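Phenol hydroxylase component phN (Pseudomonas stutzeri, PDB 3U52) probably hydroxylates phenol as the diiron-bearing component of a multicomponent bacterial monooxygenase. Local coordinates at residues T45-W50 with R120-A125; V94-L99 with D281-N286; V208-G213 with S277-Y282. One frame throughout, in Å; residues are numbered along the deposited sequence.

How the contacts relate
Contact 1 stands apart from the other two: its centre is about 43 Å from contact 2's and 38 Å from contact 3's, across the chain's centre. It fixes the loop holding 45-50 against the turn after helix 105-121. Contacts 2 and 3 are neighbours, with centres about 7 Å apart, and share Asp281 and Tyr282 at the end of helix 254-283. That helix meets helix 94-103 in contact 2 and helix 187-216 in contact 3. Along the chain, contact 1 closes before contact 3 opens, whereas the segments of contacts 1 and 2 alternate. Contacts 1 and 3 tie iron-bearing helices 105-121 and 187-216 to their surroundings, while contact 2 adds a neighbouring helix to the end of helix 254-283.

Contact 1. Residues T45-W50 with R120-A125; sequences TDWSQW and RQFSGA
Trp47 lays one face of its indole over the backbone of Gly124, whose CA stands 3.8 Å from the centroid of the five-membered ring, a CH-pi contact 26° off the ring normal. Glycine suits this place because a beta-carbon would fall 2.3 Å from Trp47 CE3. At the far rim of the indole, CH2 meets CD1 of Phe122 at 4.0 Å; the two ring planes are inclined at 50° and the pair is oblique. Ser123 OG stands above the indole plane, 3.0 Å from Trp47 NE1; this hydroxyl is hydrogen-bonded to Glu37. The chi1 of Ser123 (55°) sets OG between its backbone N and carbonyl carbon, which holds the hydroxyl close to the indole.

Trp47 is presented by a short 3-10 segment that opens with an Asx turn. OD2 of Asp46 accepts the backbone N of Ser48 at 3.1 Å and also OG of Ser48 at 2.7 Å, both from the same face of the carboxylate. Aspartate and serine thus brace the loop.

Replacing Trp47 by an alanine would probably open a gap over Gly124 and leave Phe122 without its aromatic neighbour here.

Gly124 is the N-cap residue of helix 125-155, and Phe122 also leans on Leu191 and Phe188. With Trp50, Phe188 and Leu191, Trp47 lines an apolar pocket in which xenon is bound, consistent with a site that small apolar molecules can enter.

Contact 2. Residues V94-L99 with D281-N286; sequences VNALKL and DYMLPN
Met283 reaches across to helix 94-103 and sets its thioether against one turn of that helix. SD lies 3.8 Å from the backbone O of Asn95 and equally 3.8 Å from the backbone N of Ala96, while CD2 of Leu99 comes to the same sulfur at 3.8 Å. The terminal methyl shares the work: CE of Met283 touches Leu99 CD2 at 3.8 Å and Asn95 CB at 4.2 Å. The leucine and methionine side chains run at about a right angle to each other.

An unbranched, flexible thioether suits this place, since it can reach across and touch backbone and side chains together. Its CG is anti to the carbonyl carbon (chi1 -61°) and the chain is extended beyond it, which carries the sulfur straight to the neighbouring helix. Ala96 keeps that surface low; its CB meets CB of Met283 at 4.5 Å, where the two backbones come nearest.

Further out, the amide of Asn95 is turned aside and tethered. Its OD1 accepts NZ of Lys98 at 3.0 Å, the donor standing 48° out of the carbonyl plane, and its ND2 donates to the O of Arg92. Lys98 also makes a salt bridge to Asp491, which probably balances the charge of this buried ammonium. Phe348 and Trp336 also pack on Met283.

The C-terminal end of helix 254-283 includes a wider pi-type turn at 281-283; the contact is apolar packing of a helix C-terminus on the first turns of another, within an all-helical hydroxylase core.

Contact 3. Residues V208-G213 with S277-Y282; sequences VPFMSG and SMMMDY
Met279 points its terminal methyl at the face of Phe210: CE lies 3.9 Å from the ring centroid and only 11° off the normal, so a CH-pi contact sits over the centre of the ring. The sulfur follows over the same face, with SD 4.6 Å from the centroid of the Phe210 ring, making this a Met-aromatic contact. Nearer the ring's rim, CE1 of Phe210 meets Met279 CG at 3.8 Å. The methionine can curl over the ring because CG leaves anti to the backbone N (chi1 -171°) and the chain then bends at both later torsions.

The same methyl is wedged against the backbone one residue earlier, with CE of Met279 3.4 Å from the O of Pro209 and 3.7 Å from its CB. Beside it, Met280 shares the proline ring, its SD touching Pro209 CG at 3.7 Å. Proline suits the place, offering a compact apolar ring, and its nitrogen, having no hydrogen, makes no bond to the turn before, where helix 187-216 kinks. Across the kink, O of Val208 accepts both N and OG of Ser212.

Met280 also packs on Trp291 and Ala294 of helix 291-310, and Phe210 meets Phe100 edge-to-face; Phe100 lines another xenon pocket.

The short helical segments run at 31° to each other, their axes 9.9 Å apart at closest approach. Helix 187-216 also bears the iron ligand Glu199, so this is helix-on-helix packing that sets helix 254-283, which bears no iron ligand, against one of the four iron-bearing helices of the diiron four-helix bundle.

Contact 1. Residues T45-W50 with R120-A125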
ATOM      1  N   THR A  45     -45.818   9.702  -4.758  1.00 31.49           N
ATOM      2  CA  THR A  45     -46.859   9.840  -3.736  1.00 32.50           C
ATOM      3  C   THR A  45     -46.312  10.307  -2.360  1.00 32.70           C
ATOM      4  O   THR A  45     -46.977  11.071  -1.656  1.00 32.18           O
ATOM      5  CB  THR A  45     -47.586   8.500  -3.638  1.00 32.63           C
ATOM      6  OG1 THR A  45     -48.613   8.460  -4.652  1.00 34.74           O
ATOM      7  CG2 THR A  45     -48.150   8.255  -2.247  1.00 36.71           C
ATOM      8  N   ASP A  46     -45.085   9.911  -2.020  1.00 31.68           N
ATOM      9  CA  ASP A  46     -44.548  10.135  -0.669  1.00 32.11           C
ATOM     10  C   ASP A  46     -43.052   9.796  -0.579  1.00 31.02           C
ATOM     11  O   ASP A  46     -42.667   8.615  -0.454  1.00 30.61           O
ATOM     12  CB  ASP A  46     -45.328   9.310   0.344  1.00 32.17           C
ATOM     13  CG  ASP A  46     -44.914   9.580   1.796  1.00 35.95           C
ATOM     14  OD1 ASP A  46     -45.469   8.879   2.700  1.00 40.52           O
ATOM     15  OD2 ASP A  46     -44.073  10.487   2.044  1.00 35.39           O
ATOM     16  N   TRP A  47     -42.233  10.849  -0.622  1.00 30.57           N
ATOM     17  CA  TRP A  47     -40.772  10.708  -0.641  1.00 30.33           C
ATOM     18  C   TRP A  47     -40.245  10.106   0.640  1.00 30.65           C
ATOM     19  O   TRP A  47     -39.178   9.470   0.641  1.00 29.28           O
ATOM     20  CB  TRP A  47     -40.077  12.026  -0.950  1.00 30.08           C
ATOM     21  CG  TRP A  47     -39.893  12.317  -2.429  1.00 30.00           C
ATOM     22  CD1 TRP A  47     -40.554  13.257  -3.160  1.00 32.43           C
ATOM     23  CD2 TRP A  47     -38.986  11.672  -3.340  1.00 29.13           C
ATOM     24  NE1 TRP A  47     -40.111  13.250  -4.470  1.00 31.46           N
ATOM     25  CE2 TRP A  47     -39.143  12.289  -4.597  1.00 29.88           C
ATOM     26  CE3 TRP A  47     -38.067  10.628  -3.215  1.00 27.51           C
ATOM     27  CZ2 TRP A  47     -38.412  11.903  -5.713  1.00 30.02           C
ATOM     28  CZ3 TRP A  47     -37.339  10.251  -4.327  1.00 30.61           C
ATOM     29  CH2 TRP A  47     -37.517  10.874  -5.556  1.00 29.74           C
ATOM     30  N   SER A  48     -41.017  10.247   1.718  1.00 30.91           N
ATOM     31  CA  SER A  48     -40.606   9.727   3.030  1.00 31.85           C
ATOM     32  C   SER A  48     -40.612   8.187   3.074  1.00 31.19           C
ATOM     33  O   SER A  48     -39.975   7.549   3.939  1.00 31.67           O
ATOM     34  CB  SER A  48     -41.496  10.301   4.133  1.00 32.11           C
ATOM     35  OG  SER A  48     -42.688   9.534   4.210  1.00 37.50           O
ATOM     36  N   GLN A  49     -41.293   7.576   2.123  1.00 29.72           N
ATOM     37  CA  GLN A  49     -41.194   6.134   2.024  1.00 29.88           C
ATOM     38  C   GLN A  49     -39.897   5.623   1.389  1.00 28.73           C
ATOM     39  O   GLN A  49     -39.660   4.406   1.348  1.00 28.61           O
ATOM     40  CB  GLN A  49     -42.425   5.583   1.352  1.00 30.18           C
ATOM     41  CG  GLN A  49     -43.624   5.844   2.219  1.00 35.21           C
ATOM     42  CD  GLN A  49     -44.896   5.515   1.530  1.00 43.33           C
ATOM     43  OE1 GLN A  49     -45.796   4.931   2.145  1.00 47.52           O
ATOM     44  NE2 GLN A  49     -45.008   5.890   0.255  1.00 43.14           N
ATOM     45  N   TRP A  50     -39.058   6.545   0.915  1.00 27.62           N
ATOM     46  CA  TRP A  50     -37.686   6.194   0.515  1.00 27.32           C
ATOM     47  C   TRP A  50     -36.937   5.517   1.674  1.00 28.27           C
ATOM     48  O   TRP A  50     -36.881   6.079   2.784  1.00 28.74           O
ATOM     49  CB  TRP A  50     -36.932   7.472   0.069  1.00 26.76           C
ATOM     50  CG  TRP A  50     -35.527   7.184  -0.364  1.00 24.70           C
ATOM     51  CD1 TRP A  50     -34.390   7.308   0.376  1.00 24.26           C
ATOM     52  CD2 TRP A  50     -35.131   6.689  -1.630  1.00 24.91           C
ATOM     53  NE1 TRP A  50     -33.290   6.921  -0.363  1.00 23.73           N
ATOM     54  CE2 TRP A  50     -33.720   6.536  -1.602  1.00 23.26           C
ATOM     55  CE3 TRP A  50     -35.826   6.378  -2.812  1.00 24.38           C
ATOM     56  CZ2 TRP A  50     -32.981   6.087  -2.726  1.00 27.51           C
ATOM     57  CZ3 TRP A  50     -35.092   5.905  -3.920  1.00 27.41           C
ATOM     58  CH2 TRP A  50     -33.682   5.757  -3.856  1.00 26.28           C
ATOM     59  N   ARG A 120     -29.105  16.764  -7.585  1.00 24.45           N
ATOM     60  CA  ARG A 120     -29.800  18.059  -7.420  1.00 22.98           C
ATOM     61  C   ARG A 120     -31.331  18.018  -7.774  1.00 23.07           C
ATOM     62  O   ARG A 120     -32.106  18.820  -7.256  1.00 23.80           O
ATOM     63  CB  ARG A 120     -29.079  19.143  -8.244  1.00 22.40           C
ATOM     64  CG  ARG A 120     -29.836  20.471  -8.357  1.00 18.56           C
ATOM     65  CD  ARG A 120     -29.888  21.208  -6.985  1.00 22.63           C
ATOM     66  NE  ARG A 120     -30.604  22.482  -7.086  1.00 17.84           N
ATOM     67  CZ  ARG A 120     -31.921  22.606  -7.193  1.00 20.17           C
ATOM     68  NH1 ARG A 120     -32.746  21.531  -7.169  1.00 18.24           N
ATOM     69  NH2 ARG A 120     -32.415  23.836  -7.302  1.00 22.40           N
ATOM     70  N   GLN A 121     -31.777  17.107  -8.634  1.00 23.45           N
ATOM     71  CA  GLN A 121     -33.144  17.232  -9.222  1.00 24.66           C
ATOM     72  C   GLN A 121     -34.291  16.690  -8.434  1.00 24.16           C
ATOM     73  O   GLN A 121     -35.418  17.111  -8.693  1.00 24.05           O
ATOM     74  CB  GLN A 121     -33.264  16.607 -10.618  1.00 24.75           C
ATOM     75  CG  GLN A 121     -32.337  17.131 -11.653  1.00 27.88           C
ATOM     76  CD  GLN A 121     -32.224  18.613 -11.673  1.00 30.91           C
ATOM     77  OE1 GLN A 121     -33.242  19.384 -11.740  1.00 33.37           O
ATOM     78  NE2 GLN A 121     -30.971  19.065 -11.629  1.00 30.63           N
ATOM     79  N   PHE A 122     -34.024  15.726  -7.536  1.00 24.33           N
ATOM     80  CA  PHE A 122     -35.079  15.009  -6.806  1.00 24.98           C
ATOM     81  C   PHE A 122     -35.471  15.800  -5.582  1.00 25.14           C
ATOM     82  O   PHE A 122     -34.579  16.316  -4.882  1.00 24.70           O
ATOM     83  CB  PHE A 122     -34.620  13.602  -6.371  1.00 25.37           C
ATOM     84  CG  PHE A 122     -34.411  12.668  -7.506  1.00 24.52           C
ATOM     85  CD1 PHE A 122     -35.412  12.508  -8.474  1.00 24.21           C
ATOM     86  CD2 PHE A 122     -33.247  11.943  -7.617  1.00 24.18           C
ATOM     87  CE1 PHE A 122     -35.277  11.648  -9.531  1.00 24.74           C
ATOM     88  CE2 PHE A 122     -33.075  11.081  -8.699  1.00 27.94           C
ATOM     89  CZ  PHE A 122     -34.103  10.935  -9.670  1.00 27.42           C
ATOM     90  N   SER A 123     -36.769  15.909  -5.315  1.00 24.32           N
ATOM     91  CA  SER A 123     -37.206  16.645  -4.159  1.00 25.43           C
ATOM     92  C   SER A 123     -37.066  15.845  -2.913  1.00 26.53           C
ATOM     93  O   SER A 123     -37.212  16.393  -1.820  1.00 26.27           O
ATOM     94  CB  SER A 123     -38.636  17.208  -4.283  1.00 26.18           C
ATOM     95  OG  SER A 123     -39.607  16.209  -4.592  1.00 29.27           O
ATOM     96  N   GLY A 124     -36.770  14.551  -3.036  1.00 25.56           N
ATOM     97  CA  GLY A 124     -36.577  13.749  -1.819  1.00 24.78           C
ATOM     98  C   GLY A 124     -35.139  13.832  -1.339  1.00 25.42           C
ATOM     99  O   GLY A 124     -34.218  13.434  -2.073  1.00 24.91           O
ATOM    100  N   ALA A 125     -34.939  14.344  -0.121  1.00 24.79           N
ATOM    101  CA  ALA A 125     -33.595  14.648   0.382  1.00 24.03           C
ATOM    102  C   ALA A 125     -32.797  13.369   0.478  1.00 24.16           C
ATOM    103  O   ALA A 125     -31.609  13.365   0.209  1.00 25.46           O
ATOM    104  CB  ALA A 125     -33.642  15.357   1.742  1.00 22.40           C
TER

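Contact 2. Residues V94-L99 with D281-N286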
ATOM      1  N   VAL A  94      -3.007  -6.570 -23.169  1.00 19.12           N
ATOM      2  CA  VAL A  94      -3.110  -5.126 -22.981  1.00 19.13           C
ATOM      3  C   VAL A  94      -4.237  -4.528 -23.894  1.00 20.06           C
ATOM      4  O   VAL A  94      -4.809  -3.481 -23.570  1.00 17.89           O
ATOM      5  CB  VAL A  94      -1.777  -4.440 -23.175  1.00 20.53           C
ATOM      6  CG1 VAL A  94      -1.862  -2.905 -22.940  1.00 22.01           C
ATOM      7  CG2 VAL A  94      -0.731  -5.090 -22.243  1.00 21.25           C
ATOM      8  N   ASN A  95      -4.583  -5.234 -24.964  1.00 19.03           N
ATOM      9  CA  ASN A  95      -5.716  -4.829 -25.797  1.00 20.14           C
ATOM     10  C   ASN A  95      -7.061  -4.719 -25.083  1.00 19.75           C
ATOM     11  O   ASN A  95      -7.865  -3.874 -25.452  1.00 20.56           O
ATOM     12  CB  ASN A  95      -5.756  -5.686 -27.048  1.00 20.57           C
ATOM     13  CG  ASN A  95      -4.489  -5.467 -27.893  1.00 20.61           C
ATOM     14  OD1 ASN A  95      -4.335  -4.431 -28.516  1.00 19.91           O
ATOM     15  ND2 ASN A  95      -3.561  -6.406 -27.838  1.00 22.29           N
ATOM     16  N   ALA A  96      -7.252  -5.512 -24.038  1.00 19.62           N
ATOM     17  CA  ALA A  96      -8.415  -5.409 -23.194  1.00 20.83           C
ATOM     18  C   ALA A  96      -8.367  -4.074 -22.479  1.00 21.42           C
ATOM     19  O   ALA A  96      -9.400  -3.449 -22.304  1.00 21.93           O
ATOM     20  CB  ALA A  96      -8.434  -6.499 -22.225  1.00 21.34           C
ATOM     21  N   LEU A  97      -7.177  -3.598 -22.118  1.00 22.28           N
ATOM     22  CA  LEU A  97      -7.060  -2.306 -21.394  1.00 22.56           C
ATOM     23  C   LEU A  97      -7.217  -1.067 -22.289  1.00 22.81           C
ATOM     24  O   LEU A  97      -7.661   0.012 -21.823  1.00 22.35           O
ATOM     25  CB  LEU A  97      -5.759  -2.253 -20.564  1.00 23.25           C
ATOM     26  CG  LEU A  97      -5.493  -3.426 -19.578  1.00 25.17           C
ATOM     27  CD1 LEU A  97      -4.118  -3.274 -18.891  1.00 24.42           C
ATOM     28  CD2 LEU A  97      -6.609  -3.622 -18.523  1.00 27.61           C
ATOM     29  N   LYS A  98      -6.824  -1.198 -23.569  1.00 21.56           N
ATOM     30  CA  LYS A  98      -7.042  -0.106 -24.581  1.00 21.49           C
ATOM     31  C   LYS A  98      -8.533   0.118 -24.772  1.00 22.64           C
ATOM     32  O   LYS A  98      -9.002   1.247 -24.760  1.00 21.78           O
ATOM     33  CB  LYS A  98      -6.402  -0.480 -25.909  1.00 20.45           C
ATOM     34  CG  LYS A  98      -4.911  -0.791 -25.765  1.00 19.02           C
ATOM     35  CD  LYS A  98      -4.308  -1.387 -27.018  1.00 19.90           C
ATOM     36  CE  LYS A  98      -2.924  -2.027 -26.712  1.00 20.23           C
ATOM     37  NZ  LYS A  98      -2.207  -2.345 -27.984  1.00 25.49           N
ATOM     38  N   LEU A  99      -9.270  -0.983 -24.881  1.00 22.93           N
ATOM     39  CA  LEU A  99     -10.729  -0.982 -24.901  1.00 25.65           C
ATOM     40  C   LEU A  99     -11.336  -0.388 -23.616  1.00 25.32           C
ATOM     41  O   LEU A  99     -12.255   0.431 -23.659  1.00 25.69           O
ATOM     42  CB  LEU A  99     -11.210  -2.421 -25.127  1.00 25.77           C
ATOM     43  CG  LEU A  99     -12.626  -2.882 -25.475  1.00 31.82           C
ATOM     44  CD1 LEU A  99     -13.339  -2.022 -26.560  1.00 32.64           C
ATOM     45  CD2 LEU A  99     -12.533  -4.347 -25.968  1.00 35.45           C
ATOM     46  N   ASP A 281     -13.788 -13.597 -24.378  1.00 19.91           N
ATOM     47  CA  ASP A 281     -13.590 -14.831 -25.148  1.00 20.06           C
ATOM     48  C   ASP A 281     -12.281 -14.803 -25.926  1.00 20.94           C
ATOM     49  O   ASP A 281     -11.634 -15.867 -26.063  1.00 20.57           O
ATOM     50  CB  ASP A 281     -14.742 -15.096 -26.123  1.00 19.90           C
ATOM     51  CG  ASP A 281     -15.965 -15.691 -25.438  1.00 20.03           C
ATOM     52  OD1 ASP A 281     -16.940 -15.993 -26.123  1.00 23.04           O
ATOM     53  OD2 ASP A 281     -15.952 -15.908 -24.210  1.00 19.72           O
ATOM     54  N   TYR A 282     -11.883 -13.612 -26.428  1.00 20.14           N
ATOM     55  CA  TYR A 282     -10.729 -13.494 -27.363  1.00 21.82           C
ATOM     56  C   TYR A 282      -9.501 -12.713 -26.873  1.00 22.71           C
ATOM     57  O   TYR A 282      -8.358 -13.075 -27.209  1.00 22.64           O
ATOM     58  CB  TYR A 282     -11.185 -12.839 -28.684  1.00 20.60           C
ATOM     59  CG  TYR A 282     -12.008 -13.764 -29.546  1.00 22.39           C
ATOM     60  CD1 TYR A 282     -13.401 -13.890 -29.366  1.00 18.64           C
ATOM     61  CD2 TYR A 282     -11.395 -14.533 -30.525  1.00 21.75           C
ATOM     62  CE1 TYR A 282     -14.162 -14.776 -30.126  1.00 16.69           C
ATOM     63  CE2 TYR A 282     -12.139 -15.425 -31.322  1.00 22.13           C
ATOM     64  CZ  TYR A 282     -13.508 -15.529 -31.127  1.00 22.55           C
ATOM     65  OH  TYR A 282     -14.188 -16.414 -31.926  1.00 21.79           O
ATOM     66  N   MET A 283      -9.719 -11.618 -26.142  1.00 22.66           N
ATOM     67  CA  MET A 283      -8.600 -10.763 -25.791  1.00 25.29           C
ATOM     68  C   MET A 283      -7.798 -11.232 -24.564  1.00 25.71           C
ATOM     69  O   MET A 283      -6.667 -10.771 -24.369  1.00 27.95           O
ATOM     70  CB  MET A 283      -9.015  -9.308 -25.642  1.00 24.79           C
ATOM     71  CG  MET A 283      -9.614  -8.667 -26.913  1.00 27.50           C
ATOM     72  SD  MET A 283      -9.800  -6.942 -26.468  1.00 31.80           S
ATOM     73  CE  MET A 283      -9.804  -6.097 -28.007  1.00 32.82           C
ATOM     74  N   LEU A 284      -8.368 -12.122 -23.757  1.00 25.35           N
ATOM     75  CA  LEU A 284      -7.651 -12.636 -22.579  1.00 24.80           C
ATOM     76  C   LEU A 284      -6.847 -13.907 -22.924  1.00 24.88           C
ATOM     77  O   LEU A 284      -7.443 -14.899 -23.344  1.00 25.05           O
ATOM     78  CB  LEU A 284      -8.627 -12.915 -21.421  1.00 23.66           C
ATOM     79  CG  LEU A 284      -9.543 -11.776 -20.938  1.00 23.77           C
ATOM     80  CD1 LEU A 284     -10.548 -12.300 -19.917  1.00 22.98           C
ATOM     81  CD2 LEU A 284      -8.724 -10.603 -20.361  1.00 20.99           C
ATOM     82  N   PRO A 285      -5.493 -13.856 -22.802  1.00 25.22           N
ATOM     83  CA  PRO A 285      -4.668 -15.053 -23.015  1.00 24.34           C
ATOM     84  C   PRO A 285      -5.079 -16.240 -22.131  1.00 24.24           C
ATOM     85  O   PRO A 285      -5.275 -17.355 -22.663  1.00 23.12           O
ATOM     86  CB  PRO A 285      -3.238 -14.559 -22.699  1.00 23.76           C
ATOM     87  CG  PRO A 285      -3.270 -13.104 -23.095  1.00 23.87           C
ATOM     88  CD  PRO A 285      -4.648 -12.639 -22.619  1.00 24.13           C
ATOM     89  N   ASN A 286      -5.227 -15.997 -20.814  1.00 23.18           N
ATOM     90  CA  ASN A 286      -5.845 -16.980 -19.903  1.00 23.67           C
ATOM     91  C   ASN A 286      -7.310 -16.671 -19.687  1.00 23.19           C
ATOM     92  O   ASN A 286      -7.638 -15.565 -19.224  1.00 22.35           O
ATOM     93  CB  ASN A 286      -5.095 -17.084 -18.549  1.00 23.11           C
ATOM     94  CG  ASN A 286      -3.598 -17.276 -18.746  1.00 25.43           C
ATOM     95  OD1 ASN A 286      -3.188 -18.048 -19.616  1.00 28.47           O
ATOM     96  ND2 ASN A 286      -2.785 -16.569 -17.984  1.00 19.90           N
TER

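Contact 3. Residues V208-G213 with S277-Y282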
ATOM      1  N   VAL A 208     -17.115  -8.520 -13.532  1.00 34.93           N
ATOM      2  CA  VAL A 208     -16.457  -9.822 -13.347  1.00 34.68           C
ATOM      3  C   VAL A 208     -15.442 -10.183 -14.485  1.00 34.42           C
ATOM      4  O   VAL A 208     -14.292 -10.532 -14.195  1.00 34.74           O
ATOM      5  CB  VAL A 208     -17.460 -10.967 -13.062  1.00 34.48           C
ATOM      6  CG1 VAL A 208     -16.706 -12.232 -12.701  1.00 36.34           C
ATOM      7  CG2 VAL A 208     -18.446 -10.593 -11.881  1.00 32.95           C
ATOM      8  N   PRO A 209     -15.850 -10.103 -15.768  1.00 34.04           N
ATOM      9  CA  PRO A 209     -14.863 -10.386 -16.833  1.00 33.34           C
ATOM     10  C   PRO A 209     -13.600  -9.531 -16.810  1.00 32.82           C
ATOM     11  O   PRO A 209     -12.515 -10.066 -17.050  1.00 31.93           O
ATOM     12  CB  PRO A 209     -15.645 -10.104 -18.126  1.00 33.51           C
ATOM     13  CG  PRO A 209     -17.086 -10.363 -17.746  1.00 34.22           C
ATOM     14  CD  PRO A 209     -17.183  -9.813 -16.344  1.00 34.22           C
ATOM     15  N   PHE A 210     -13.725  -8.225 -16.554  1.00 32.13           N
ATOM     16  CA  PHE A 210     -12.543  -7.355 -16.583  1.00 31.64           C
ATOM     17  C   PHE A 210     -11.642  -7.631 -15.390  1.00 31.57           C
ATOM     18  O   PHE A 210     -10.418  -7.770 -15.563  1.00 30.90           O
ATOM     19  CB  PHE A 210     -12.876  -5.851 -16.680  1.00 32.20           C
ATOM     20  CG  PHE A 210     -13.042  -5.346 -18.110  1.00 33.09           C
ATOM     21  CD1 PHE A 210     -11.911  -5.139 -18.940  1.00 33.94           C
ATOM     22  CD2 PHE A 210     -14.331  -5.100 -18.644  1.00 30.25           C
ATOM     23  CE1 PHE A 210     -12.062  -4.679 -20.283  1.00 32.44           C
ATOM     24  CE2 PHE A 210     -14.505  -4.638 -19.973  1.00 32.47           C
ATOM     25  CZ  PHE A 210     -13.343  -4.422 -20.817  1.00 32.20           C
ATOM     26  N   MET A 211     -12.248  -7.729 -14.203  1.00 30.24           N
ATOM     27  CA  MET A 211     -11.493  -7.848 -12.968  1.00 29.54           C
ATOM     28  C   MET A 211     -10.978  -9.272 -12.749  1.00 28.85           C
ATOM     29  O   MET A 211      -9.856  -9.448 -12.326  1.00 27.21           O
ATOM     30  CB  MET A 211     -12.321  -7.319 -11.791  1.00 30.26           C
ATOM     31  CG  MET A 211     -12.901  -5.880 -12.051  1.00 30.43           C
ATOM     32  SD  MET A 211     -11.615  -4.629 -12.332  1.00 37.18           S
ATOM     33  CE  MET A 211     -12.443  -3.394 -13.257  1.00 29.94           C
ATOM     34  N   SER A 212     -11.754 -10.302 -13.073  1.00 28.52           N
ATOM     35  CA  SER A 212     -11.186 -11.632 -12.927  1.00 29.39           C
ATOM     36  C   SER A 212     -10.241 -11.977 -14.087  1.00 28.53           C
ATOM     37  O   SER A 212      -9.258 -12.693 -13.875  1.00 28.17           O
ATOM     38  CB  SER A 212     -12.235 -12.699 -12.611  1.00 30.20           C
ATOM     39  OG  SER A 212     -12.925 -13.039 -13.779  1.00 35.66           O
ATOM     40  N   GLY A 213     -10.455 -11.387 -15.274  1.00 27.04           N
ATOM     41  CA  GLY A 213      -9.458 -11.462 -16.363  1.00 25.90           C
ATOM     42  C   GLY A 213      -8.103 -10.923 -15.905  1.00 25.31           C
ATOM     43  O   GLY A 213      -7.057 -11.512 -16.199  1.00 24.68           O
ATOM     44  N   SER A 277     -18.246  -9.339 -24.356  1.00 22.50           N
ATOM     45  CA  SER A 277     -18.244 -10.716 -24.812  1.00 22.84           C
ATOM     46  C   SER A 277     -17.015 -11.036 -25.631  1.00 21.42           C
ATOM     47  O   SER A 277     -16.380 -12.074 -25.453  1.00 20.06           O
ATOM     48  CB  SER A 277     -19.518 -11.076 -25.603  1.00 22.04           C
ATOM     49  OG  SER A 277     -19.438 -10.553 -26.895  1.00 29.58           O
ATOM     50  N   MET A 278     -16.679 -10.129 -26.540  1.00 22.15           N
ATOM     51  CA  MET A 278     -15.492 -10.262 -27.391  1.00 21.98           C
ATOM     52  C   MET A 278     -14.165 -10.213 -26.571  1.00 22.25           C
ATOM     53  O   MET A 278     -13.218 -10.965 -26.823  1.00 21.41           O
ATOM     54  CB  MET A 278     -15.528  -9.125 -28.424  1.00 23.45           C
ATOM     55  CG  MET A 278     -14.342  -9.056 -29.265  1.00 27.30           C
ATOM     56  SD  MET A 278     -14.449  -7.620 -30.357  1.00 31.90           S
ATOM     57  CE  MET A 278     -13.971  -6.320 -29.158  1.00 33.66           C
ATOM     58  N   MET A 279     -14.086  -9.282 -25.634  1.00 21.75           N
ATOM     59  CA  MET A 279     -12.929  -9.158 -24.726  1.00 22.57           C
ATOM     60  C   MET A 279     -12.618 -10.446 -23.988  1.00 22.82           C
ATOM     61  O   MET A 279     -11.467 -10.946 -23.992  1.00 21.39           O
ATOM     62  CB  MET A 279     -13.242  -8.033 -23.719  1.00 23.18           C
ATOM     63  CG  MET A 279     -12.112  -7.571 -22.801  1.00 24.71           C
ATOM     64  SD  MET A 279     -11.689  -8.704 -21.462  1.00 30.91           S
ATOM     65  CE  MET A 279     -12.897  -8.713 -20.189  1.00 14.03           C
ATOM     66  N   MET A 280     -13.623 -10.967 -23.294  1.00 22.14           N
ATOM     67  CA  MET A 280     -13.367 -12.122 -22.430  1.00 23.26           C
ATOM     68  C   MET A 280     -13.129 -13.425 -23.231  1.00 22.50           C
ATOM     69  O   MET A 280     -12.332 -14.262 -22.793  1.00 22.72           O
ATOM     70  CB  MET A 280     -14.453 -12.315 -21.360  1.00 23.68           C
ATOM     71  CG  MET A 280     -15.785 -12.842 -21.867  1.00 25.36           C
ATOM     72  SD  MET A 280     -17.071 -12.729 -20.594  1.00 28.94           S
ATOM     73  CE  MET A 280     -16.673 -14.081 -19.516  1.00 25.22           C
ATOM     74  N   ASP A 281     -13.788 -13.597 -24.378  1.00 19.91           N
ATOM     75  CA  ASP A 281     -13.590 -14.831 -25.148  1.00 20.06           C
ATOM     76  C   ASP A 281     -12.281 -14.803 -25.926  1.00 20.94           C
ATOM     77  O   ASP A 281     -11.634 -15.867 -26.063  1.00 20.57           O
ATOM     78  CB  ASP A 281     -14.742 -15.096 -26.123  1.00 19.90           C
ATOM     79  CG  ASP A 281     -15.965 -15.691 -25.438  1.00 20.03           C
ATOM     80  OD1 ASP A 281     -16.940 -15.993 -26.123  1.00 23.04           O
ATOM     81  OD2 ASP A 281     -15.952 -15.908 -24.210  1.00 19.72           O
ATOM     82  N   TYR A 282     -11.883 -13.612 -26.428  1.00 20.14           N
ATOM     83  CA  TYR A 282     -10.729 -13.494 -27.363  1.00 21.82           C
ATOM     84  C   TYR A 282      -9.501 -12.713 -26.873  1.00 22.71           C
ATOM     85  O   TYR A 282      -8.358 -13.075 -27.209  1.00 22.64           O
ATOM     86  CB  TYR A 282     -11.185 -12.839 -28.684  1.00 20.60           C
ATOM     87  CG  TYR A 282     -12.008 -13.764 -29.546  1.00 22.39           C
ATOM     88  CD1 TYR A 282     -13.401 -13.890 -29.366  1.00 18.64           C
ATOM     89  CD2 TYR A 282     -11.395 -14.533 -30.525  1.00 21.75           C
ATOM     90  CE1 TYR A 282     -14.162 -14.776 -30.126  1.00 16.69           C
ATOM     91  CE2 TYR A 282     -12.139 -15.425 -31.322  1.00 22.13           C
ATOM     92  CZ  TYR A 282     -13.508 -15.529 -31.127  1.00 22.55           C
ATOM     93  OH  TYR A 282     -14.188 -16.414 -31.926  1.00 21.79           O
TER